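Local coordinates for hypothetical protein PH0226 (Pyrococcus horikoshii, PDB 1VE3), which binds S-adenosylmethionine, forms a dimer and is probably a methyltransferase, its substrate not known, at residues V9-T12 with N17-E20; R22-T27 with F109-V114; F52-E57 with E78-R83. All coordinates share one frame; numbering follows the deposited sequence.

Overall arrangement
All three contacts reach the second subunit, but at different depths. Interaction 2 lies nearest the middle of the chain and is polar: an arginine–aspartate salt bridge beside the carboxylate of S-adenosylmethionine. All three are partly buried; interactions 1 and 3 lie further from the centre of the chain. Both rest on van der Waals contact, with their charged ends turned to the neighbouring subunit. Interactions 1 and 2 share helix 19-34, the first closing the turn that leads into it and the second joining it to strand 104-110. Interaction 3 pairs two other helices, 51-58 and 70-82. Its F52 packs on R24, I25 and I110, linking it to interaction 2.

Interaction 1 of 3, residues V9-T12 with N17-E20; sequences VFPT and NSQE. With SAM (S-adenosylmethionine), chain C.
P11 and T12 pack against S18 and E20, where the loop after helix 4-9 turns back on the start of helix 19-34. E20 can be followed outward. Its CB lies 3.7 Å from T12 OG1, and CG is near T12 OG1 (3.9 Å) and P11 CG. The chain then bends at chi2 (73°), which brings E20 OE1 to P11 CG, 3.5 Å away. E20 OE2 forms a salt bridge with R95 of the second subunit. S18 meets P11 CB through OG at 3.7 Å. That hydroxyl serves as N-cap, bonded to the backbone N of Y21, and also bonds D15 O. Q19 leaves in the other direction, its CB directed away from the loop, and its amide meets the S-adenosylmethionine bound in the second subunit. Q19 OE1 accepts a hydrogen bond from N6 of that ligand at 3.0 Å (N-H...O 153°), and its NE2 bonds H115 O of the second subunit. With an alanine in place of Q19, the adenine N6 would probably lose this acceptor and H115 O this donor. Between the segments there is only van der Waals contact, much of it carbon against oxygen; S18 helps hold the turn, while Q19 and E20 reach across the dimer interface.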
loop_
_atom_site.group_PDB
_atom_site.type_symbol
_atom_site.label_atom_id
_atom_site.label_comp_id
_atom_site.label_asym_id
_atom_site.label_seq_id
_atom_site.Cartn_x
_atom_site.Cartn_y
_atom_site.Cartn_z
ATOM N N VAL A 9 -3.627 -1.527 16.222
ATOM C CA VAL A 9 -2.840 -2.669 15.776
ATOM C C VAL A 9 -2.551 -2.727 14.271
ATOM O O VAL A 9 -1.424 -3.021 13.871
ATOM C CB VAL A 9 -3.517 -3.990 16.203
ATOM C CG1 VAL A 9 -2.958 -5.154 15.403
ATOM C CG2 VAL A 9 -3.290 -4.224 17.692
ATOM N N PHE A 10 -3.558 -2.460 13.440
ATOM C CA PHE A 10 -3.366 -2.507 11.988
ATOM C C PHE A 10 -3.198 -1.126 11.357
ATOM O O PHE A 10 -3.853 -0.167 11.756
ATOM C CB PHE A 10 -4.530 -3.239 11.315
ATOM C CG PHE A 10 -4.765 -4.614 11.855
ATOM C CD1 PHE A 10 -5.696 -4.828 12.870
ATOM C CD2 PHE A 10 -4.032 -5.695 11.377
ATOM C CE1 PHE A 10 -5.895 -6.099 13.402
ATOM C CE2 PHE A 10 -4.220 -6.972 11.900
ATOM C CZ PHE A 10 -5.155 -7.174 12.918
ATOM N N PRO A 11 -2.307 -1.014 10.356
ATOM C CA PRO A 11 -2.033 0.243 9.660
ATOM C C PRO A 11 -2.985 0.556 8.512
ATOM O O PRO A 11 -3.081 1.708 8.078
ATOM C CB PRO A 11 -0.607 0.041 9.170
ATOM C CG PRO A 11 -0.624 -1.400 8.772
ATOM C CD PRO A 11 -1.342 -2.052 9.946
ATOM N N THR A 12 -3.679 -0.469 8.028
ATOM C CA THR A 12 -4.608 -0.345 6.904
ATOM C C THR A 12 -5.480 0.912 6.870
ATOM O O THR A 12 -5.710 1.481 5.809
ATOM C CB THR A 12 -5.549 -1.562 6.836
ATOM O OG1 THR A 12 -4.788 -2.760 7.028
ATOM C CG2 THR A 12 -6.230 -1.627 5.479
ATOM N N ASN A 17 1.008 6.086 5.040
ATOM C CA ASN A 17 2.212 5.728 4.288
ATOM C C ASN A 17 2.538 4.233 4.289
ATOM O O ASN A 17 3.522 3.810 3.681
ATOM C CB ASN A 17 3.415 6.522 4.797
ATOM C CG ASN A 17 3.325 7.993 4.444
ATOM O OD1 ASN A 17 3.176 8.354 3.275
ATOM N ND2 ASN A 17 3.416 8.852 5.454
ATOM N N SER A 18 1.714 3.430 4.959
ATOM C CA SER A 18 1.944 1.991 4.986
ATOM C C SER A 18 1.598 1.399 3.627
ATOM O O SER A 18 0.852 2.002 2.846
ATOM C CB SER A 18 1.076 1.319 6.050
ATOM O OG SER A 18 -0.298 1.340 5.690
ATOM N N GLN A 19 2.144 0.218 3.346
ATOM C CA GLN A 19 1.866 -0.455 2.086
ATOM C C GLN A 19 0.389 -0.861 2.062
ATOM O O GLN A 19 -0.248 -0.842 1.010
ATOM C CB GLN A 19 2.758 -1.696 1.924
ATOM C CG GLN A 19 4.262 -1.404 1.874
ATOM C CD GLN A 19 5.114 -2.647 1.615
ATOM O OE1 GLN A 19 4.637 -3.782 1.702
ATOM N NE2 GLN A 19 6.386 -2.433 1.310
ATOM N N GLU A 20 -0.152 -1.213 3.227
ATOM C CA GLU A 20 -1.555 -1.622 3.325
ATOM C C GLU A 20 -2.496 -0.511 2.860
ATOM O O GLU A 20 -3.369 -0.735 2.018
ATOM C CB GLU A 20 -1.920 -2.008 4.767
ATOM C CG GLU A 20 -1.355 -3.341 5.258
ATOM C CD GLU A 20 0.144 -3.297 5.532
ATOM O OE1 GLU A 20 0.708 -2.184 5.585
ATOM O OE2 GLU A 20 0.752 -4.381 5.712
HETATM N N SAM C . 14.897 -6.402 -6.973
HETATM C CA SAM C . 14.113 -5.946 -8.157
HETATM C C SAM C . 15.067 -5.609 -9.300
HETATM O O SAM C . 14.733 -5.911 -10.452
HETATM O OXT SAM C . 16.144 -5.027 -8.958
HETATM C CB SAM C . 13.357 -4.718 -7.765
HETATM C CG SAM C . 12.167 -4.488 -8.557
HETATM S SD SAM C . 11.223 -2.979 -8.098
HETATM C CE SAM C . 12.260 -1.683 -8.357
HETATM C "C5'" SAM C . 10.782 -3.218 -6.371
HETATM C "C4'" SAM C . 9.888 -4.513 -6.005
HETATM O "O4'" SAM C . 9.645 -4.538 -4.557
HETATM C "C3'" SAM C . 8.479 -4.463 -6.576
HETATM O "O3'" SAM C . 8.617 -5.605 -7.557
HETATM C "C2'" SAM C . 7.487 -4.916 -5.560
HETATM O "O2'" SAM C . 6.426 -5.779 -5.831
HETATM C "C1'" SAM C . 8.476 -5.315 -4.402
HETATM N N9 SAM C . 7.892 -5.126 -3.068
HETATM C C8 SAM C . 7.276 -4.034 -2.458
HETATM N N7 SAM C . 6.882 -4.267 -1.230
HETATM C C5 SAM C . 7.241 -5.559 -1.001
HETATM C C6 SAM C . 7.114 -6.466 0.140
HETATM N N6 SAM C . 6.537 -6.093 1.295
HETATM N N1 SAM C . 7.609 -7.783 0.038
HETATM C C2 SAM C . 8.204 -8.201 -1.126
HETATM N N3 SAM C . 8.372 -7.441 -2.243
HETATM C C4 SAM C . 7.872 -6.120 -2.129
#

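Interaction 2 of 3, residues R22-T27 with F109-V114; sequences RSRIET and FIDSIV. With SAM (S-adenosylmethionine), chain B.
The S-adenosylmethionine pocket of this Rossmann-like methyltransferase domain brings R24 of helix 19-34 up to I110 and D111 at the end of strand 104-110. R24 and D111 reach toward each other from opposite directions and form a salt bridge. R24 NH2 donates to D111 OD2 at 3.2 Å, with an N-H...O angle of 159°. The oxygen lies in the guanidinium plane and uses its anti lone pair, the one away from OD1. R24 NE adds a weak bond to the same oxygen at 3.4 Å. The guanidinium and carboxylate planes are 48° apart, so the two groups do not meet as a flat pair. The bend of the arginine at chi3 (56°) turns the group to this edge-on approach. The ligand carboxylate also lies at the guanidinium edge. R24 NH2 to ligand OXT measures 2.4 Å, too short to be trusted in detail. I110 CG2 lies near R24 NH2 and ligand OXT, 3.5 Å from the latter. The ligand amino N donates to I110 O at 3.1 Å. That carbonyl also accepts S112 OG, which sits above the carbonyl plane at 2.8 Å. F52 and Y21 pack on R24, the latter as a cation-pi contact, and D67, D93, A94 and A46 also hydrogen-bond the ligand. One arginine thus meets two carboxylates at its edge, one from the protein and one from the methionine part of the ligand. Its positive charge probably offsets both, and D111 is likely to help hold the guanidinium at the ligand.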
loop_
_atom_site.group_PDB
_atom_site.type_symbol
_atom_site.label_atom_id
_atom_site.label_comp_id
_atom_site.label_asym_id
_atom_site.label_seq_id
_atom_site.Cartn_x
_atom_site.Cartn_y
_atom_site.Cartn_z
ATOM N N ARG A 22 -1.702 2.300 1.148
ATOM C CA ARG A 22 -1.421 2.699 -0.229
ATOM C C ARG A 22 -2.103 1.761 -1.211
ATOM O O ARG A 22 -2.610 2.193 -2.245
ATOM C CB ARG A 22 0.086 2.718 -0.490
ATOM C CG ARG A 22 0.818 3.831 0.242
ATOM C CD ARG A 22 2.303 3.857 -0.119
ATOM N NE ARG A 22 2.949 5.065 0.391
ATOM C CZ ARG A 22 4.203 5.418 0.124
ATOM N NH1 ARG A 22 4.961 4.655 -0.652
ATOM N NH2 ARG A 22 4.696 6.541 0.631
ATOM N N SER A 23 -2.107 0.476 -0.876
ATOM C CA SER A 23 -2.741 -0.539 -1.704
ATOM C C SER A 23 -4.218 -0.207 -1.917
ATOM O O SER A 23 -4.737 -0.333 -3.025
ATOM C CB SER A 23 -2.620 -1.910 -1.035
ATOM O OG SER A 23 -3.370 -2.880 -1.748
ATOM N N ARG A 24 -4.886 0.217 -0.846
ATOM C CA ARG A 24 -6.298 0.570 -0.909
ATOM C C ARG A 24 -6.505 1.796 -1.796
ATOM O O ARG A 24 -7.419 1.832 -2.621
ATOM C CB ARG A 24 -6.827 0.842 0.497
ATOM C CG ARG A 24 -6.757 -0.368 1.426
ATOM C CD ARG A 24 -7.019 0.044 2.858
ATOM N NE ARG A 24 -8.294 0.724 2.969
ATOM C CZ ARG A 24 -8.467 1.928 3.499
ATOM N NH1 ARG A 24 -7.444 2.615 3.991
ATOM N NH2 ARG A 24 -9.678 2.452 3.512
ATOM N N ILE A 25 -5.648 2.797 -1.627
ATOM C CA ILE A 25 -5.743 4.010 -2.425
ATOM C C ILE A 25 -5.558 3.718 -3.913
ATOM O O ILE A 25 -6.411 4.055 -4.735
ATOM C CB ILE A 25 -4.687 5.055 -1.976
ATOM C CG1 ILE A 25 -5.080 5.628 -0.614
ATOM C CG2 ILE A 25 -4.561 6.163 -3.009
ATOM C CD1 ILE A 25 -4.102 6.643 -0.060
ATOM N N GLU A 26 -4.456 3.068 -4.258
ATOM C CA GLU A 26 -4.168 2.776 -5.654
ATOM C C GLU A 26 -5.169 1.830 -6.313
ATOM O O GLU A 26 -5.286 1.789 -7.539
ATOM C CB GLU A 26 -2.739 2.240 -5.778
ATOM C CG GLU A 26 -1.715 3.165 -5.125
ATOM C CD GLU A 26 -0.278 2.739 -5.352
ATOM O OE1 GLU A 26 0.023 1.529 -5.225
ATOM O OE2 GLU A 26 0.558 3.622 -5.645
ATOM N N THR A 27 -5.898 1.068 -5.508
ATOM C CA THR A 27 -6.885 0.164 -6.077
ATOM C C THR A 27 -8.140 0.957 -6.446
ATOM O O THR A 27 -8.709 0.773 -7.519
ATOM C CB THR A 27 -7.253 -0.969 -5.088
ATOM O OG1 THR A 27 -6.149 -1.876 -4.968
ATOM C CG2 THR A 27 -8.475 -1.737 -5.575
ATOM N N PHE A 109 -17.737 7.441 0.748
ATOM C CA PHE A 109 -17.931 6.653 1.961
ATOM C C PHE A 109 -17.216 5.320 1.709
ATOM O O PHE A 109 -17.738 4.426 1.023
ATOM C CB PHE A 109 -19.448 6.479 2.150
ATOM C CG PHE A 109 -19.855 5.846 3.444
ATOM C CD1 PHE A 109 -19.363 6.313 4.656
ATOM C CD2 PHE A 109 -20.797 4.823 3.452
ATOM C CE1 PHE A 109 -19.803 5.773 5.859
ATOM C CE2 PHE A 109 -21.248 4.273 4.653
ATOM C CZ PHE A 109 -20.750 4.752 5.858
ATOM N N ILE A 110 -16.017 5.196 2.272
ATOM C CA ILE A 110 -15.190 4.018 2.050
ATOM C C ILE A 110 -14.895 3.121 3.255
ATOM O O ILE A 110 -14.557 3.604 4.328
ATOM C CB ILE A 110 -13.841 4.460 1.414
ATOM C CG1 ILE A 110 -14.119 5.166 0.078
ATOM C CG2 ILE A 110 -12.918 3.263 1.236
ATOM C CD1 ILE A 110 -12.882 5.710 -0.619
ATOM N N ASP A 111 -15.014 1.809 3.051
ATOM C CA ASP A 111 -14.734 0.812 4.089
ATOM C C ASP A 111 -15.212 1.212 5.482
ATOM O O ASP A 111 -14.428 1.165 6.425
ATOM C CB ASP A 111 -13.219 0.548 4.180
ATOM C CG ASP A 111 -12.663 -0.212 2.987
ATOM O OD1 ASP A 111 -13.228 -1.271 2.637
ATOM O OD2 ASP A 111 -11.638 0.238 2.409
ATOM N N SER A 112 -16.478 1.581 5.642
ATOM C CA SER A 112 -16.933 1.996 6.969
ATOM C C SER A 112 -18.234 1.409 7.495
ATOM O O SER A 112 -18.560 1.615 8.663
ATOM C CB SER A 112 -17.046 3.525 7.032
ATOM O OG SER A 112 -15.808 4.144 6.750
ATOM N N ILE A 113 -18.973 0.682 6.660
ATOM C CA ILE A 113 -20.251 0.138 7.084
ATOM C C ILE A 113 -20.237 -0.812 8.278
ATOM O O ILE A 113 -21.264 -0.948 8.946
ATOM C CB ILE A 113 -21.000 -0.556 5.918
ATOM C CG1 ILE A 113 -20.158 -1.692 5.345
ATOM C CG2 ILE A 113 -21.358 0.467 4.847
ATOM C CD1 ILE A 113 -20.908 -2.520 4.304
ATOM N N VAL A 114 -19.105 -1.460 8.566
ATOM C CA VAL A 114 -19.066 -2.371 9.713
ATOM C C VAL A 114 -19.407 -1.631 10.992
ATOM O O VAL A 114 -19.751 -2.244 11.993
ATOM C CB VAL A 114 -17.673 -3.070 9.906
ATOM C CG1 VAL A 114 -17.372 -3.969 8.718
ATOM C CG2 VAL A 114 -16.561 -2.036 10.098
HETATM N N SAM B . -12.871 6.159 4.963
HETATM C CA SAM B . -11.751 5.663 5.814
HETATM C C SAM B . -10.657 5.080 4.924
HETATM O O SAM B . -9.476 5.281 5.237
HETATM O OXT SAM B . -11.065 4.418 3.919
HETATM C CB SAM B . -12.288 4.590 6.705
HETATM C CG SAM B . -11.530 4.411 7.926
HETATM S SD SAM B . -12.167 3.093 9.035
HETATM C CE SAM B . -12.066 1.660 8.163
HETATM C "C5'" SAM B . -13.854 3.586 9.418
HETATM C "C4'" SAM B . -14.062 5.013 10.146
HETATM O "O4'" SAM B . -15.498 5.240 10.363
HETATM C "C3'" SAM B . -13.503 5.065 11.560
HETATM O "O3'" SAM B . -12.391 6.058 11.302
HETATM C "C2'" SAM B . -14.458 5.751 12.476
HETATM O "O2'" SAM B . -14.086 6.697 13.430
HETATM C "C1'" SAM B . -15.558 6.163 11.429
HETATM N N9 SAM B . -16.906 6.206 12.011
HETATM C C8 SAM B . -17.643 5.277 12.743
HETATM N N7 SAM B . -18.835 5.700 13.088
HETATM C C5 SAM B . -18.906 6.957 12.574
HETATM C C6 SAM B . -19.931 8.002 12.576
HETATM N N6 SAM B . -21.122 7.842 13.175
HETATM N N1 SAM B . -19.670 9.230 11.929
HETATM C C2 SAM B . -18.465 9.431 11.306
HETATM N N3 SAM B . -17.447 8.529 11.247
HETATM C C4 SAM B . -17.720 7.300 11.899
#

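Interaction 3 of 3, residues F52-E57 with E78-R83; sequences FSFLLE and EYAKSR
F54 of helix 51-58 pushes its ring against the last turn of helix 70-82, and this makes the tight part of the contact. The far atoms CE1, CE2 and CZ do the touching. CE1 lies 3.6 Å from A80 CB, CE2 is 3.6 Å from Y79 CB, and CZ comes to 3.5 Å from A80 N. The small alanine lets the ring come close to the backbone of the second helix. With CG beside the backbone N (chi1 -56°), the ring leaves its own helix and reaches across to the other. Y79 takes part through CB, while its phenol end leads away from F54, the two side chains crossing at about a right angle. F54 is buried here, and S85, in the loop after helix 70-82, also packs on it.

The other side is looser and polar. R83 runs extended from CG to NE and crosses F54 at a slant. Its NH1 is 3.8 Å from F54 CB, and the ring and guanidinium planes are 50° apart. The guanidinium is not held by F54: its NE makes a salt bridge with E173 of the second subunit. Y79 packs on that glutamate too. Thus the apolar ring is buried between the two helices, while the guanidinium goes to the dimer interface. Helices 51-58 and 70-82 follow strands 41-45 and 62-67, neighbouring parallel strands of the central sheet. Side-by-side helices of this kind, each following a parallel strand, are typical of the Rossmann-like fold of S-adenosylmethionine-dependent methyltransferases.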
loop_
_atom_site.group_PDB
_atom_site.type_symbol
_atom_site.label_atom_id
_atom_site.label_comp_id
_atom_site.label_asym_id
_atom_site.label_seq_id
_atom_site.Cartn_x
_atom_site.Cartn_y
_atom_site.Cartn_z
ATOM N N PHE A 52 -7.863 9.350 1.619
ATOM C CA PHE A 52 -8.567 9.582 0.362
ATOM C C PHE A 52 -8.878 11.056 0.138
ATOM O O PHE A 52 -9.161 11.472 -0.978
ATOM C CB PHE A 52 -9.838 8.725 0.304
ATOM C CG PHE A 52 -9.562 7.279 0.032
ATOM C CD1 PHE A 52 -9.368 6.830 -1.268
ATOM C CD2 PHE A 52 -9.416 6.377 1.078
ATOM C CE1 PHE A 52 -9.029 5.503 -1.524
ATOM C CE2 PHE A 52 -9.078 5.042 0.831
ATOM C CZ PHE A 52 -8.884 4.609 -0.471
ATOM N N SER A 53 -8.814 11.844 1.202
ATOM C CA SER A 53 -9.059 13.271 1.079
ATOM C C SER A 53 -7.875 13.885 0.329
ATOM O O SER A 53 -8.050 14.535 -0.698
ATOM C CB SER A 53 -9.204 13.905 2.463
ATOM O OG SER A 53 -10.391 13.463 3.097
ATOM N N PHE A 54 -6.667 13.656 0.840
ATOM C CA PHE A 54 -5.462 14.180 0.212
ATOM C C PHE A 54 -5.404 13.751 -1.249
ATOM O O PHE A 54 -5.019 14.528 -2.119
ATOM C CB PHE A 54 -4.220 13.691 0.963
ATOM C CG PHE A 54 -4.233 14.034 2.423
ATOM C CD1 PHE A 54 -4.517 15.333 2.838
ATOM C CD2 PHE A 54 -4.007 13.057 3.388
ATOM C CE1 PHE A 54 -4.585 15.653 4.186
ATOM C CE2 PHE A 54 -4.073 13.368 4.746
ATOM C CZ PHE A 54 -4.364 14.672 5.145
ATOM N N LEU A 55 -5.793 12.513 -1.522
ATOM C CA LEU A 55 -5.785 12.025 -2.898
ATOM C C LEU A 55 -6.681 12.890 -3.790
ATOM O O LEU A 55 -6.269 13.311 -4.872
ATOM C CB LEU A 55 -6.266 10.578 -2.959
ATOM C CG LEU A 55 -6.416 10.024 -4.373
ATOM C CD1 LEU A 55 -5.049 9.965 -5.031
ATOM C CD2 LEU A 55 -7.057 8.643 -4.323
ATOM N N LEU A 56 -7.908 13.148 -3.340
ATOM C CA LEU A 56 -8.840 13.959 -4.119
ATOM C C LEU A 56 -8.371 15.402 -4.215
ATOM O O LEU A 56 -8.495 16.034 -5.264
ATOM C CB LEU A 56 -10.248 13.917 -3.513
ATOM C CG LEU A 56 -11.051 12.616 -3.646
ATOM C CD1 LEU A 56 -12.488 12.861 -3.185
ATOM C CD2 LEU A 56 -11.041 12.145 -5.095
ATOM N N GLU A 57 -7.839 15.921 -3.114
ATOM C CA GLU A 57 -7.342 17.290 -3.085
ATOM C C GLU A 57 -6.260 17.509 -4.142
ATOM O O GLU A 57 -6.175 18.584 -4.731
ATOM C CB GLU A 57 -6.767 17.622 -1.710
ATOM C CG GLU A 57 -6.125 19.000 -1.647
ATOM C CD GLU A 57 -5.253 19.180 -0.425
ATOM O OE1 GLU A 57 -4.310 18.379 -0.249
ATOM O OE2 GLU A 57 -5.504 20.121 0.357
ATOM N N GLU A 78 -2.364 16.277 11.377
ATOM C CA GLU A 78 -0.908 16.205 11.316
ATOM C C GLU A 78 -0.461 15.788 9.917
ATOM O O GLU A 78 0.556 16.268 9.419
ATOM C CB GLU A 78 -0.380 15.216 12.350
ATOM C CG GLU A 78 -0.700 15.624 13.772
ATOM C CD GLU A 78 -0.239 14.605 14.784
ATOM O OE1 GLU A 78 0.979 14.326 14.836
ATOM O OE2 GLU A 78 -1.095 14.084 15.529
ATOM N N TYR A 79 -1.217 14.889 9.286
ATOM C CA TYR A 79 -0.877 14.455 7.932
ATOM C C TYR A 79 -1.062 15.617 6.972
ATOM O O TYR A 79 -0.271 15.806 6.050
ATOM C CB TYR A 79 -1.758 13.284 7.483
ATOM C CG TYR A 79 -1.283 11.935 7.975
ATOM C CD1 TYR A 79 0.008 11.484 7.689
ATOM C CD2 TYR A 79 -2.119 11.106 8.720
ATOM C CE1 TYR A 79 0.453 10.237 8.131
ATOM C CE2 TYR A 79 -1.685 9.858 9.168
ATOM C CZ TYR A 79 -0.397 9.430 8.870
ATOM O OH TYR A 79 0.036 8.191 9.299
ATOM N N ALA A 80 -2.119 16.392 7.196
ATOM C CA ALA A 80 -2.417 17.544 6.357
ATOM C C ALA A 80 -1.321 18.587 6.534
ATOM O O ALA A 80 -0.934 19.268 5.584
ATOM C CB ALA A 80 -3.769 18.131 6.738
ATOM N N LYS A 81 -0.822 18.703 7.760
ATOM C CA LYS A 81 0.233 19.660 8.061
ATOM C C LYS A 81 1.505 19.257 7.318
ATOM O O LYS A 81 2.074 20.050 6.565
ATOM C CB LYS A 81 0.493 19.696 9.569
ATOM C CG LYS A 81 1.267 20.912 10.049
ATOM C CD LYS A 81 1.432 20.886 11.564
ATOM C CE LYS A 81 2.032 22.182 12.100
ATOM N NZ LYS A 81 3.372 22.478 11.522
ATOM N N SER A 82 1.935 18.015 7.518
ATOM C CA SER A 82 3.141 17.513 6.872
ATOM C C SER A 82 3.045 17.535 5.350
ATOM O O SER A 82 4.052 17.700 4.665
ATOM C CB SER A 82 3.449 16.090 7.347
ATOM O OG SER A 82 2.408 15.198 7.002
ATOM N N ARG A 83 1.838 17.365 4.819
ATOM C CA ARG A 83 1.659 17.386 3.373
ATOM C C ARG A 83 1.241 18.764 2.887
ATOM O O ARG A 83 1.029 18.966 1.692
ATOM C CB ARG A 83 0.614 16.352 2.935
ATOM C CG ARG A 83 1.069 14.911 3.082
ATOM C CD ARG A 83 0.187 13.977 2.282
ATOM N NE ARG A 83 0.669 12.601 2.329
ATOM C CZ ARG A 83 0.119 11.598 1.654
ATOM N NH1 ARG A 83 -0.932 11.821 0.877
ATOM N NH2 ARG A 83 0.612 10.371 1.765
#